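Local coordinates for protein transcriptional regulator (TetR/AcrR family) (Bacillus halodurans, PDB 5GP9) that probably represses genes of fatty acid degradation by binding operator DNA, and binds an effector that is likely to modulate this, at residues A[16-21]-A[33-38]. Sequence-based numbering, arbitrary orientation.
Sequences VQVIAE and AKAAGV
A35, on helix 29-36, faces V18 and Q17 of helix 8-26, and its single methyl group carries the second helix's side of this small contact. The closest approach joins V18 CG2 to A35 CB at 3.9 Å, an apolar touch between two methyls. V18 reaches A35 with one branch alone: CG2 lies opposite the carbonyl carbon and beside the backbone N, while CG1 takes the place anti to N (chi1 168°). Q17 comes to the same methyl from the neighbouring position on its helix. Its chain is extended through chi1 and chi2, which carries the amide out to where NE2 lies 4.3 Å from A35 CB, a loose contact with no hydrogen bond across the segments. A35 and Q17 are solvent-exposed, whereas V18 is buried and also packs on A27, so the pair of methyls sits where the hydrophobic interior gives way to the surface. The CA atoms of V18 and A35, the nearest pair across the contact, lie 7.5 Å apart, and the methyl of A35 and CG2 of V18 bridge the interval. A14, a turn earlier on helix 8-26, also touches A35. Just beyond the contact, helix 29-36 stops in a Schellman motif: G37 has positive phi (73°), and V38 N bonds to A33 O at 3.0 Å while G37 N bonds to K34 O. The example illustrates how a single alanine methyl, met by a valine branch and a glutamine amide, joins two helices of the three-helix DNA-binding domain of TetR-family regulators, here its first helix and the first helix of the predicted helix-turn-helix, with the turn beginning at G37.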
loop_
_atom_site.group_PDB
_atom_site.type_symbol
_atom_site.label_atom_id
_atom_site.label_comp_id
_atom_site.label_asym_id
_atom_site.label_seq_id
_atom_site.Cartn_x
_atom_site.Cartn_y
_atom_site.Cartn_z
ATOM N N VAL A 16 -20.983 -2.096 3.003
ATOM C CA VAL A 16 -19.818 -2.900 2.620
ATOM C C VAL A 16 -20.162 -3.689 1.351
ATOM O O VAL A 16 -19.423 -3.707 0.357
ATOM C CB VAL A 16 -19.338 -3.805 3.755
ATOM C CG1 VAL A 16 -18.330 -4.882 3.257
ATOM C CG2 VAL A 16 -18.753 -3.009 4.866
ATOM N N GLN A 17 -21.374 -4.259 1.323
ATOM C CA GLN A 17 -21.811 -5.032 0.183
ATOM C C GLN A 17 -21.916 -4.202 -1.076
ATOM O O GLN A 17 -21.371 -4.569 -2.101
ATOM C CB GLN A 17 -23.139 -5.719 0.488
ATOM C CG GLN A 17 -23.584 -6.531 -0.708
ATOM C CD GLN A 17 -24.895 -7.202 -0.469
ATOM O OE1 GLN A 17 -25.001 -8.133 0.356
ATOM N NE2 GLN A 17 -25.933 -6.699 -1.161
ATOM N N VAL A 18 -22.546 -3.049 -0.989
ATOM C CA VAL A 18 -22.767 -2.222 -2.137
ATOM C C VAL A 18 -21.472 -1.622 -2.699
ATOM O O VAL A 18 -21.248 -1.591 -3.924
ATOM C CB VAL A 18 -23.766 -1.115 -1.791
ATOM C CG1 VAL A 18 -23.830 -0.044 -2.871
ATOM C CG2 VAL A 18 -25.118 -1.758 -1.549
ATOM N N ILE A 19 -20.622 -1.198 -1.788
ATOM C CA ILE A 19 -19.340 -0.622 -2.159
ATOM C C ILE A 19 -18.464 -1.678 -2.760
ATOM O O ILE A 19 -17.796 -1.403 -3.750
ATOM C CB ILE A 19 -18.658 0.137 -1.019
ATOM C CG1 ILE A 19 -19.459 1.374 -0.562
ATOM C CG2 ILE A 19 -17.220 0.520 -1.353
ATOM C CD1 ILE A 19 -19.017 2.014 0.742
ATOM N N ALA A 20 -18.469 -2.882 -2.227
ATOM C CA ALA A 20 -17.618 -3.943 -2.762
ATOM C C ALA A 20 -18.130 -4.312 -4.161
ATOM O O ALA A 20 -17.374 -4.460 -5.106
ATOM C CB ALA A 20 -17.650 -5.140 -1.878
ATOM N N GLU A 21 -19.440 -4.398 -4.300
ATOM C CA GLU A 21 -20.008 -4.950 -5.529
ATOM C C GLU A 21 -19.951 -4.009 -6.691
ATOM O O GLU A 21 -19.710 -4.455 -7.812
ATOM C CB GLU A 21 -21.464 -5.366 -5.318
ATOM C CG GLU A 21 -21.605 -6.744 -4.666
ATOM C CD GLU A 21 -23.072 -7.175 -4.507
ATOM O OE1 GLU A 21 -23.947 -6.645 -5.262
ATOM O OE2 GLU A 21 -23.351 -8.040 -3.636
ATOM N N ALA A 33 -29.602 1.847 1.067
ATOM C CA ALA A 33 -30.880 1.778 1.772
ATOM C C ALA A 33 -31.645 0.532 1.336
ATOM O O ALA A 33 -32.076 -0.227 2.212
ATOM C CB ALA A 33 -31.695 3.071 1.461
ATOM N N LYS A 34 -31.690 0.252 0.013
ATOM C CA LYS A 34 -32.375 -0.927 -0.529
ATOM C C LYS A 34 -31.752 -2.199 0.017
ATOM O O LYS A 34 -32.446 -3.029 0.591
ATOM C CB LYS A 34 -32.393 -0.931 -2.062
ATOM C CG LYS A 34 -33.012 -2.191 -2.710
ATOM C CD LYS A 34 -33.101 -2.092 -4.234
ATOM C CE LYS A 34 -32.693 -3.366 -4.974
ATOM N NZ LYS A 34 -33.431 -4.542 -4.451
ATOM N N ALA A 35 -30.422 -2.250 0.019
ATOM C CA ALA A 35 -29.732 -3.448 0.494
ATOM C C ALA A 35 -29.904 -3.645 2.018
ATOM O O ALA A 35 -29.910 -4.783 2.493
ATOM C CB ALA A 35 -28.259 -3.341 0.116
ATOM N N ALA A 36 -30.110 -2.556 2.744
ATOM C CA ALA A 36 -30.291 -2.540 4.177
ATOM C C ALA A 36 -31.781 -2.783 4.580
ATOM O O ALA A 36 -32.048 -2.878 5.737
ATOM C CB ALA A 36 -29.862 -1.217 4.773
ATOM N N GLY A 37 -32.678 -2.767 3.610
ATOM C CA GLY A 37 -34.112 -2.947 3.854
ATOM C C GLY A 37 -34.781 -1.763 4.507
ATOM O O GLY A 37 -35.737 -1.931 5.334
ATOM N N VAL A 38 -34.308 -0.561 4.155
ATOM C CA VAL A 38 -34.775 0.660 4.843
ATOM C C VAL A 38 -35.095 1.730 3.835
ATOM O O VAL A 38 -34.714 1.608 2.651
ATOM C CB VAL A 38 -33.810 1.188 5.888
ATOM C CG1 VAL A 38 -33.605 0.229 7.043
ATOM C CG2 VAL A 38 -32.464 1.601 5.250
#